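Local coordinates for protein indole-3-pyruvate decarboxylase (Azospirillum brasilense, PDB 2NXW) that decarboxylates indole-3-pyruvate to indole-3-acetaldehyde in auxin biosynthesis, using thiamine diphosphate and a bound metal ion, at residues A246-V251 with L348-R353; P267-G272 with T354-E359; F294-I299 with G339-L344; V229-R234 with T256-G261. One frame throughout, in Å; residues are numbered along the deposited sequence.

Contact 1: residues A246-V251 with L348-R353; sequences AQRLGV and LPPSDR
The guanidinium of Arg353 lies with one face against Gly250, whose carbonyl carbon sits over the centre of the group, while its edge is taken by the carbonyl oxygens of Ala246 and Gln247. The second guanidinium, that of Arg248, has Pro350 CA over one face near the rim and Leu348 O at its edge, tilted somewhat from the plane. Together they fasten an extended surface loop to the C-terminal end of helix 239-249, which Gly250 leaves with a positive phi of 67°. Arg353 thus donates to two carbonyl oxygens of the last helical turn: NH2 to Ala246 O spans 2.8 Å, and NE to Gln247 O, at 3.1 Å, is the straighter bond. A bend at chi3 (73°) in Arg353 turns its flat end back along the helix terminus. Gln247 returns the grip, its amide NE2 donating to Arg353 O at 2.9 Å, nearly straight and close to the amide plane. Arg248 divides its polar end, with NH1 given to Leu348 O (2.9 Å) and NE in a salt bridge with Glu244. Ser351 OG closes an ST turn by accepting from Arg353 N, and a water that donates to Gln247 O lies 3.1 Å from Ser351 OG.

Contact 2: residues P267-G272 with T354-E359; sequences PTPPLG and TTRGKE
Arg356 lays its aliphatic CG against the ring of Pro269, 3.6 Å from Pro269 CD, and the two side chains cross at about a right angle. Beyond CG the arginine bends at chi3 (67°), which brings NH1 back beside the ring, 3.9 Å from Pro269 CG; NH1 itself donates hydrogen bonds to the carbonyl oxygens of Ala264 and Ala266. Here two irregular loops are joined by a single direct hydrogen bond, from Thr355 N to Pro267 O at 2.8 Å, lying in the carbonyl plane. The same oxygen receives a CA-H...O contact from Thr354 CA at 3.3 Å, so neighbouring residues converge on one acceptor. Thr355 OG1, set between its own backbone N and carbonyl carbon (chi1 57°), comes within 3.2 Å of Thr268 CA and is joined through a water to Pro269 O. That water donates to Pro269 O over 2.6 Å. This surface contact ties the central-domain loop that follows strand 253-255 to the long connection from helix 337-346 to helix 376-388. Thr268 and Pro267 also rest on helix 239-249, Pro270 packs on strand 253-255, and Leu271 reaches helix 281-288.

Contact 3: residues F294-I299 with G339-L344; sequences FLLGAI and GLVDAL
With CG anti to the backbone N (chi1 -170°), Phe294 sends its ring straight out from the sheet toward helix 337-346, while Leu344, its CG anti to the carbonyl carbon (chi1 -69°), extends CD1 to meet it. The two side chains come from opposite directions, and the methyl lies at the rim of the ring, near its plane, 3.7 Å from Phe294 CE2. Leu340 CD2 also approaches in the ring plane, 4.0 Å from Phe294 CZ, so two leucines one helical turn apart receive the far edge of the phenylalanine. Two residues further along the strand, on the same side, Leu296 directs CD1 to Val341 CG2 at 4.2 Å and, more loosely, to Leu340 CD2. No hydrogen bond crosses here. The contact is entirely apolar and all five touching residues are buried, yet the backbones stay well apart, the short strand and helix axes coming no nearer than 11.9 Å and running at 128° to each other. Neighbouring helices complete the layer: Phe294 also touches Val215 and Met219 of helix 205-221, and Leu296 touches Val242 and Leu245 of helix 239-249. Strand 292-296 is an interior strand, flanked by 225-229 and 317-321, and a helix laid across its face through branched and aromatic side chains is characteristic of the alpha/beta, Rossmann-like central domain of thiamine diphosphate-dependent decarboxylases.

Contact 4: residues V229-R234 with T256-G261; sequences VCVEVR and TFMGRG
Thr256 opens the second segment by giving its backbone N to Val229 O at 3.2 Å, while its side chain meets Cys230. The threonine places OG1 between its backbone N and carbonyl carbon (chi1 55°) and turns CG2 to Cys230 SG, 3.4 Å away; OG1 lies at similar range from Cys230 CA and CB. Phe257 begins a short 3-10 turn and points away, its ring meeting that of Phe305. Met258 then comes back to the contact: its CB packs 3.6 Å from Val231 CB, the two side chains lying side by side and pointing the same way, before a bend at chi2 carries the thioether off. These are the C-terminal ends of two neighbouring parallel strands, 225-229 and 253-255, in the mixed sheet of the central domain, where each gives way to a loop or a helix beyond its last residue. Met258 also offers its carbonyl oxygen to Arg234, which grips it side-on with two nitrogens, NE at 3.3 Å and NH2 at 3.1 Å, both from the same face of the carbonyl plane. Gly259 brings its CA to 3.8 Å from Val229 O, at the end of the strand. At Arg260 the backbone oxygen takes a further bond from Arg234 NH2, at 2.8 Å and near the guanidinium plane, while the Arg260 side chain leaves in another direction to a salt bridge with Asp412.

All four contacts bear on the central domain, a six-stranded mixed sheet with helices packed on it, and together they illustrate how one domain is tied at several levels. Contact 4 closes first along the chain, at the ends of strands 225-229 and 253-255; contact 3 follows, and its strand 292-296 adjoins 225-229, so the two touch, with centres about 12 Å apart. Contacts 1 and 2 lie further out, their centres about 14 Å apart, and share the loop after helix 337-346: residues 348-353 bind helix 239-249, whereas residues 354-359 continue to the 267-272 loop. The connection from helix 337-346 is thus held to the surface before it runs on to helix 376-388.

Contact 1: residues A246-V251 with L348-R353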
# COMPACT_ATOMS: atom_id res chain seq x y z
N ALA A 246 -18.48 -37.43 -10.55
CA ALA A 246 -18.43 -37.28 -12.00
C ALA A 246 -19.38 -38.24 -12.71
O ALA A 246 -20.03 -37.88 -13.69
CB ALA A 246 -17.01 -37.50 -12.50
N GLN A 247 -19.45 -39.47 -12.21
CA GLN A 247 -20.34 -40.44 -12.83
C GLN A 247 -21.80 -40.04 -12.62
O GLN A 247 -22.60 -40.06 -13.56
CB GLN A 247 -20.08 -41.84 -12.27
CG GLN A 247 -21.00 -42.93 -12.82
CD GLN A 247 -20.58 -44.33 -12.40
OE1 GLN A 247 -20.36 -44.60 -11.22
NE2 GLN A 247 -20.47 -45.23 -13.37
N ARG A 248 -22.15 -39.64 -11.40
CA ARG A 248 -23.53 -39.26 -11.10
C ARG A 248 -23.98 -37.93 -11.69
O ARG A 248 -25.15 -37.77 -12.04
CB ARG A 248 -23.75 -39.22 -9.58
CG ARG A 248 -23.50 -40.54 -8.87
CD ARG A 248 -24.06 -40.51 -7.45
NE ARG A 248 -23.71 -41.74 -6.73
CZ ARG A 248 -24.23 -42.08 -5.56
NH1 ARG A 248 -25.13 -41.30 -4.98
NH2 ARG A 248 -23.84 -43.21 -4.98
N LEU A 249 -23.06 -36.98 -11.82
CA LEU A 249 -23.41 -35.66 -12.34
C LEU A 249 -23.76 -35.69 -13.82
O LEU A 249 -24.54 -34.87 -14.30
CB LEU A 249 -22.26 -34.69 -12.07
CG LEU A 249 -22.57 -33.21 -12.28
CD1 LEU A 249 -23.67 -32.74 -11.34
CD2 LEU A 249 -21.30 -32.42 -12.02
N GLY A 250 -23.18 -36.63 -14.56
CA GLY A 250 -23.49 -36.79 -15.96
C GLY A 250 -23.10 -35.71 -16.95
O GLY A 250 -23.77 -35.54 -17.97
N VAL A 251 -22.04 -34.96 -16.65
CA VAL A 251 -21.58 -33.91 -17.56
C VAL A 251 -20.14 -34.18 -17.98
O VAL A 251 -19.44 -34.96 -17.34
CB VAL A 251 -21.66 -32.50 -16.90
CG1 VAL A 251 -23.08 -32.24 -16.40
CG2 VAL A 251 -20.68 -32.39 -15.74
N LEU A 348 -27.72 -36.82 -5.67
CA LEU A 348 -27.67 -37.45 -6.98
C LEU A 348 -27.84 -38.96 -6.87
O LEU A 348 -27.20 -39.60 -6.04
CB LEU A 348 -26.33 -37.15 -7.65
CG LEU A 348 -26.03 -35.70 -8.03
CD1 LEU A 348 -24.53 -35.54 -8.32
CD2 LEU A 348 -26.85 -35.30 -9.24
N PRO A 349 -28.70 -39.55 -7.70
CA PRO A 349 -28.85 -41.00 -7.60
C PRO A 349 -27.66 -41.71 -8.23
O PRO A 349 -26.93 -41.14 -9.04
CB PRO A 349 -30.16 -41.26 -8.34
CG PRO A 349 -30.13 -40.23 -9.42
CD PRO A 349 -29.65 -38.98 -8.68
N PRO A 350 -27.44 -42.97 -7.86
CA PRO A 350 -26.33 -43.76 -8.42
C PRO A 350 -26.53 -43.86 -9.93
O PRO A 350 -27.65 -43.72 -10.42
CB PRO A 350 -26.49 -45.11 -7.74
CG PRO A 350 -27.16 -44.78 -6.44
CD PRO A 350 -28.17 -43.75 -6.85
N SER A 351 -25.45 -44.11 -10.67
CA SER A 351 -25.54 -44.25 -12.11
C SER A 351 -24.45 -45.21 -12.58
O SER A 351 -23.41 -45.31 -11.93
CB SER A 351 -25.35 -42.89 -12.79
OG SER A 351 -25.41 -43.00 -14.20
N ASP A 352 -24.70 -45.91 -13.68
CA ASP A 352 -23.70 -46.83 -14.22
C ASP A 352 -23.11 -46.22 -15.48
O ASP A 352 -22.40 -46.89 -16.25
CB ASP A 352 -24.32 -48.21 -14.51
CG ASP A 352 -25.52 -48.15 -15.45
OD1 ASP A 352 -25.95 -47.05 -15.83
OD2 ASP A 352 -26.03 -49.24 -15.80
N ARG A 353 -23.38 -44.93 -15.67
CA ARG A 353 -22.91 -44.17 -16.82
C ARG A 353 -21.41 -44.37 -17.01
O ARG A 353 -20.64 -44.27 -16.05
CB ARG A 353 -23.20 -42.68 -16.58
CG ARG A 353 -23.08 -41.81 -17.81
CD ARG A 353 -23.56 -40.40 -17.51
NE ARG A 353 -22.62 -39.67 -16.68
CZ ARG A 353 -21.56 -39.03 -17.15
NH1 ARG A 353 -21.33 -39.01 -18.46
NH2 ARG A 353 -20.74 -38.39 -16.32
O HOH W 1 -25.04 -39.97 -14.70
O HOH W 2 -27.22 -39.55 -11.28
O HOH W 3 -18.84 -37.58 -18.39

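Contact 2: residues P267-G272 with T354-E359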
# COMPACT_ATOMS: atom_id res chain seq x y z
N PRO A 267 -15.09 -44.39 -14.31
CA PRO A 267 -16.10 -44.73 -15.32
C PRO A 267 -16.32 -43.57 -16.29
O PRO A 267 -16.69 -43.77 -17.44
CB PRO A 267 -17.34 -45.02 -14.48
CG PRO A 267 -16.78 -45.52 -13.19
CD PRO A 267 -15.62 -44.59 -12.95
N THR A 268 -16.12 -42.34 -15.80
CA THR A 268 -16.24 -41.15 -16.64
C THR A 268 -14.94 -40.36 -16.47
O THR A 268 -14.88 -39.38 -15.72
CB THR A 268 -17.47 -40.28 -16.27
OG1 THR A 268 -17.34 -39.78 -14.93
CG2 THR A 268 -18.75 -41.11 -16.37
N PRO A 269 -13.88 -40.79 -17.17
CA PRO A 269 -12.56 -40.15 -17.11
C PRO A 269 -12.51 -38.82 -17.85
O PRO A 269 -13.38 -38.51 -18.66
CB PRO A 269 -11.65 -41.20 -17.73
CG PRO A 269 -12.52 -41.78 -18.80
CD PRO A 269 -13.86 -41.93 -18.11
N PRO A 270 -11.49 -38.00 -17.57
CA PRO A 270 -11.37 -36.70 -18.24
C PRO A 270 -11.20 -36.87 -19.75
O PRO A 270 -10.53 -37.80 -20.20
CB PRO A 270 -10.12 -36.10 -17.59
CG PRO A 270 -10.14 -36.69 -16.22
CD PRO A 270 -10.48 -38.13 -16.50
N LEU A 271 -11.81 -35.97 -20.51
CA LEU A 271 -11.70 -35.98 -21.96
C LEU A 271 -10.30 -35.52 -22.34
O LEU A 271 -9.81 -35.80 -23.43
CB LEU A 271 -12.73 -35.02 -22.58
CG LEU A 271 -14.20 -35.38 -22.38
CD1 LEU A 271 -15.07 -34.16 -22.67
CD2 LEU A 271 -14.57 -36.54 -23.28
N GLY A 272 -9.68 -34.79 -21.41
CA GLY A 272 -8.34 -34.28 -21.61
C GLY A 272 -8.01 -33.26 -20.54
O GLY A 272 -8.77 -33.07 -19.59
N THR A 354 -20.99 -44.64 -18.24
CA THR A 354 -19.59 -44.86 -18.54
C THR A 354 -19.22 -44.17 -19.85
O THR A 354 -19.90 -44.34 -20.87
CB THR A 354 -19.27 -46.38 -18.65
OG1 THR A 354 -19.68 -47.04 -17.44
CG2 THR A 354 -17.77 -46.59 -18.84
N THR A 355 -18.16 -43.38 -19.83
CA THR A 355 -17.72 -42.67 -21.02
C THR A 355 -16.29 -42.98 -21.40
O THR A 355 -15.64 -42.21 -22.11
CB THR A 355 -17.87 -41.15 -20.84
OG1 THR A 355 -17.13 -40.72 -19.69
CG2 THR A 355 -19.34 -40.78 -20.67
N ARG A 356 -15.80 -44.12 -20.94
CA ARG A 356 -14.45 -44.54 -21.26
C ARG A 356 -14.36 -44.89 -22.75
O ARG A 356 -15.37 -45.22 -23.39
CB ARG A 356 -14.05 -45.74 -20.41
CG ARG A 356 -13.94 -45.43 -18.92
CD ARG A 356 -13.39 -46.61 -18.14
NE ARG A 356 -12.00 -46.89 -18.48
CZ ARG A 356 -10.96 -46.18 -18.05
NH1 ARG A 356 -11.15 -45.13 -17.26
NH2 ARG A 356 -9.73 -46.51 -18.42
N GLY A 357 -13.15 -44.81 -23.30
CA GLY A 357 -12.92 -45.10 -24.70
C GLY A 357 -11.42 -45.15 -24.93
O GLY A 357 -10.64 -44.96 -24.00
N LYS A 358 -11.00 -45.40 -26.17
CA LYS A 358 -9.57 -45.44 -26.46
C LYS A 358 -8.93 -44.09 -26.15
O LYS A 358 -9.55 -43.04 -26.34
CB LYS A 358 -9.33 -45.86 -27.91
CG LYS A 358 -9.38 -47.38 -28.11
CD LYS A 358 -9.29 -47.79 -29.57
CE LYS A 358 -10.56 -47.44 -30.32
NZ LYS A 358 -10.49 -47.85 -31.74
N GLU A 359 -7.70 -44.14 -25.65
CA GLU A 359 -6.94 -42.95 -25.27
C GLU A 359 -7.29 -41.68 -26.03
O GLU A 359 -7.30 -41.65 -27.26
CB GLU A 359 -5.44 -43.22 -25.44
O HOH W 4 -15.24 -39.02 -20.43

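Contact 3: residues F294-I299 with G339-L344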
# COMPACT_ATOMS: atom_id res chain seq x y z
N PHE A 294 -18.07 -25.89 -13.82
CA PHE A 294 -17.88 -26.19 -12.41
C PHE A 294 -16.39 -26.45 -12.14
O PHE A 294 -15.88 -27.52 -12.46
CB PHE A 294 -18.72 -27.43 -12.06
CG PHE A 294 -18.82 -27.75 -10.59
CD1 PHE A 294 -18.22 -26.94 -9.62
CD2 PHE A 294 -19.54 -28.87 -10.18
CE1 PHE A 294 -18.33 -27.26 -8.26
CE2 PHE A 294 -19.66 -29.19 -8.83
CZ PHE A 294 -19.06 -28.38 -7.87
N LEU A 295 -15.72 -25.45 -11.57
CA LEU A 295 -14.29 -25.56 -11.25
C LEU A 295 -14.19 -26.13 -9.85
O LEU A 295 -14.28 -25.41 -8.85
CB LEU A 295 -13.63 -24.18 -11.30
CG LEU A 295 -13.70 -23.43 -12.63
CD1 LEU A 295 -13.06 -22.06 -12.48
CD2 LEU A 295 -13.01 -24.25 -13.72
N LEU A 296 -13.99 -27.44 -9.78
CA LEU A 296 -13.90 -28.11 -8.49
C LEU A 296 -12.47 -28.08 -7.96
O LEU A 296 -11.66 -28.96 -8.28
CB LEU A 296 -14.41 -29.56 -8.64
CG LEU A 296 -14.67 -30.36 -7.35
CD1 LEU A 296 -15.83 -29.75 -6.58
CD2 LEU A 296 -14.98 -31.81 -7.72
N GLY A 297 -12.17 -27.05 -7.17
CA GLY A 297 -10.86 -26.89 -6.54
C GLY A 297 -9.77 -26.23 -7.35
O GLY A 297 -8.59 -26.44 -7.08
N ALA A 298 -10.16 -25.38 -8.30
CA ALA A 298 -9.21 -24.74 -9.21
C ALA A 298 -8.54 -23.44 -8.78
O ALA A 298 -9.14 -22.58 -8.17
CB ALA A 298 -9.89 -24.51 -10.55
N ILE A 299 -7.26 -23.33 -9.14
CA ILE A 299 -6.51 -22.11 -8.91
C ILE A 299 -6.89 -21.27 -10.14
O ILE A 299 -6.89 -21.79 -11.26
CB ILE A 299 -4.99 -22.38 -8.94
CG1 ILE A 299 -4.56 -23.02 -7.63
CG2 ILE A 299 -4.23 -21.09 -9.22
CD1 ILE A 299 -3.17 -23.59 -7.66
N GLY A 339 -16.83 -31.42 1.83
CA GLY A 339 -18.22 -31.30 2.26
C GLY A 339 -19.16 -31.02 1.10
O GLY A 339 -20.28 -31.56 1.05
N LEU A 340 -18.72 -30.18 0.17
CA LEU A 340 -19.53 -29.86 -0.99
C LEU A 340 -19.73 -31.12 -1.83
O LEU A 340 -20.84 -31.40 -2.30
CB LEU A 340 -18.84 -28.79 -1.84
CG LEU A 340 -19.51 -28.50 -3.18
CD1 LEU A 340 -20.87 -27.86 -2.95
CD2 LEU A 340 -18.61 -27.58 -4.01
N VAL A 341 -18.66 -31.89 -2.01
CA VAL A 341 -18.75 -33.12 -2.79
C VAL A 341 -19.72 -34.10 -2.14
O VAL A 341 -20.56 -34.70 -2.83
CB VAL A 341 -17.35 -33.78 -2.95
CG1 VAL A 341 -17.48 -35.15 -3.59
CG2 VAL A 341 -16.47 -32.88 -3.82
N ASP A 342 -19.63 -34.27 -0.83
CA ASP A 342 -20.54 -35.18 -0.14
C ASP A 342 -21.99 -34.71 -0.26
O ASP A 342 -22.90 -35.53 -0.44
CB ASP A 342 -20.18 -35.31 1.34
CG ASP A 342 -19.00 -36.23 1.57
OD1 ASP A 342 -18.68 -37.06 0.69
OD2 ASP A 342 -18.39 -36.13 2.66
N ALA A 343 -22.21 -33.40 -0.17
CA ALA A 343 -23.55 -32.84 -0.27
C ALA A 343 -24.14 -33.04 -1.66
O ALA A 343 -25.34 -33.27 -1.82
CB ALA A 343 -23.53 -31.35 0.07
N LEU A 344 -23.29 -32.96 -2.68
CA LEU A 344 -23.76 -33.18 -4.04
C LEU A 344 -24.09 -34.65 -4.25
O LEU A 344 -25.07 -34.98 -4.91
CB LEU A 344 -22.68 -32.73 -5.04
CG LEU A 344 -22.46 -31.22 -5.09
CD1 LEU A 344 -21.25 -30.89 -5.96
CD2 LEU A 344 -23.70 -30.53 -5.64

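Contact 4: residues V229-R234 with T256-G261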
# COMPACT_ATOMS: atom_id res chain seq x y z
N VAL A 229 -11.91 -31.04 -12.86
CA VAL A 229 -11.32 -31.63 -11.67
C VAL A 229 -9.95 -30.97 -11.52
O VAL A 229 -9.09 -31.07 -12.40
CB VAL A 229 -11.24 -33.16 -11.82
CG1 VAL A 229 -10.54 -33.77 -10.62
CG2 VAL A 229 -12.66 -33.71 -11.95
N CYS A 230 -9.75 -30.32 -10.38
CA CYS A 230 -8.56 -29.52 -10.17
C CYS A 230 -7.66 -29.83 -8.97
O CYS A 230 -7.85 -30.84 -8.29
CB CYS A 230 -9.03 -28.06 -10.15
SG CYS A 230 -10.38 -27.74 -11.38
N VAL A 231 -6.70 -28.94 -8.71
CA VAL A 231 -5.70 -29.16 -7.67
C VAL A 231 -6.18 -29.56 -6.28
O VAL A 231 -5.63 -30.49 -5.69
CB VAL A 231 -4.71 -27.95 -7.57
CG1 VAL A 231 -5.36 -26.77 -6.88
CG2 VAL A 231 -3.44 -28.36 -6.85
N GLU A 232 -7.20 -28.90 -5.74
CA GLU A 232 -7.66 -29.28 -4.41
C GLU A 232 -8.16 -30.72 -4.31
O GLU A 232 -8.11 -31.33 -3.24
CB GLU A 232 -8.74 -28.32 -3.91
CG GLU A 232 -8.23 -26.91 -3.62
CD GLU A 232 -9.27 -26.07 -2.91
OE1 GLU A 232 -10.47 -26.30 -3.15
OE2 GLU A 232 -8.89 -25.18 -2.11
N VAL A 233 -8.66 -31.27 -5.41
CA VAL A 233 -9.14 -32.65 -5.39
C VAL A 233 -7.96 -33.56 -5.09
O VAL A 233 -8.08 -34.51 -4.32
CB VAL A 233 -9.77 -33.03 -6.74
CG1 VAL A 233 -10.12 -34.53 -6.76
CG2 VAL A 233 -11.05 -32.20 -6.97
N ARG A 234 -6.81 -33.27 -5.69
CA ARG A 234 -5.63 -34.09 -5.43
C ARG A 234 -5.08 -33.81 -4.03
O ARG A 234 -4.80 -34.73 -3.27
CB ARG A 234 -4.53 -33.81 -6.45
CG ARG A 234 -3.33 -34.73 -6.28
CD ARG A 234 -2.09 -34.20 -6.96
NE ARG A 234 -2.31 -33.92 -8.37
CZ ARG A 234 -2.63 -34.82 -9.29
NH1 ARG A 234 -2.76 -36.10 -8.95
NH2 ARG A 234 -2.80 -34.45 -10.55
N THR A 256 -7.61 -29.76 -14.93
CA THR A 256 -6.72 -28.62 -15.10
C THR A 256 -5.32 -29.24 -15.09
O THR A 256 -5.17 -30.44 -14.84
CB THR A 256 -6.79 -27.64 -13.93
OG1 THR A 256 -6.53 -28.34 -12.71
CG2 THR A 256 -8.15 -26.96 -13.89
N PHE A 257 -4.29 -28.43 -15.33
CA PHE A 257 -2.93 -28.96 -15.33
C PHE A 257 -2.59 -29.65 -14.00
O PHE A 257 -2.01 -30.73 -13.98
CB PHE A 257 -1.92 -27.84 -15.58
CG PHE A 257 -0.50 -28.30 -15.47
CD1 PHE A 257 0.08 -29.08 -16.47
CD2 PHE A 257 0.25 -28.00 -14.34
CE1 PHE A 257 1.38 -29.56 -16.33
CE2 PHE A 257 1.56 -28.48 -14.20
CZ PHE A 257 2.11 -29.26 -15.20
N MET A 258 -2.94 -29.01 -12.88
CA MET A 258 -2.65 -29.58 -11.58
C MET A 258 -3.57 -30.75 -11.23
O MET A 258 -3.35 -31.44 -10.23
CB MET A 258 -2.74 -28.52 -10.48
CG MET A 258 -1.71 -27.42 -10.60
SD MET A 258 -0.10 -27.82 -9.86
CE MET A 258 1.03 -26.77 -10.85
N GLY A 259 -4.59 -30.98 -12.05
CA GLY A 259 -5.48 -32.10 -11.82
C GLY A 259 -5.18 -33.23 -12.79
O GLY A 259 -5.85 -34.26 -12.78
N ARG A 260 -4.17 -33.03 -13.64
CA ARG A 260 -3.79 -34.01 -14.65
C ARG A 260 -3.56 -35.40 -14.06
O ARG A 260 -2.80 -35.57 -13.11
CB ARG A 260 -2.52 -33.53 -15.38
CG ARG A 260 -2.10 -34.32 -16.61
CD ARG A 260 -1.11 -33.47 -17.43
NE ARG A 260 -0.44 -34.18 -18.52
CZ ARG A 260 0.51 -35.09 -18.34
NH1 ARG A 260 0.92 -35.40 -17.12
NH2 ARG A 260 1.09 -35.66 -19.39
N GLY A 261 -4.24 -36.40 -14.62
CA GLY A 261 -4.08 -37.76 -14.13
C GLY A 261 -5.22 -38.22 -13.24
O GLY A 261 -5.45 -39.42 -13.08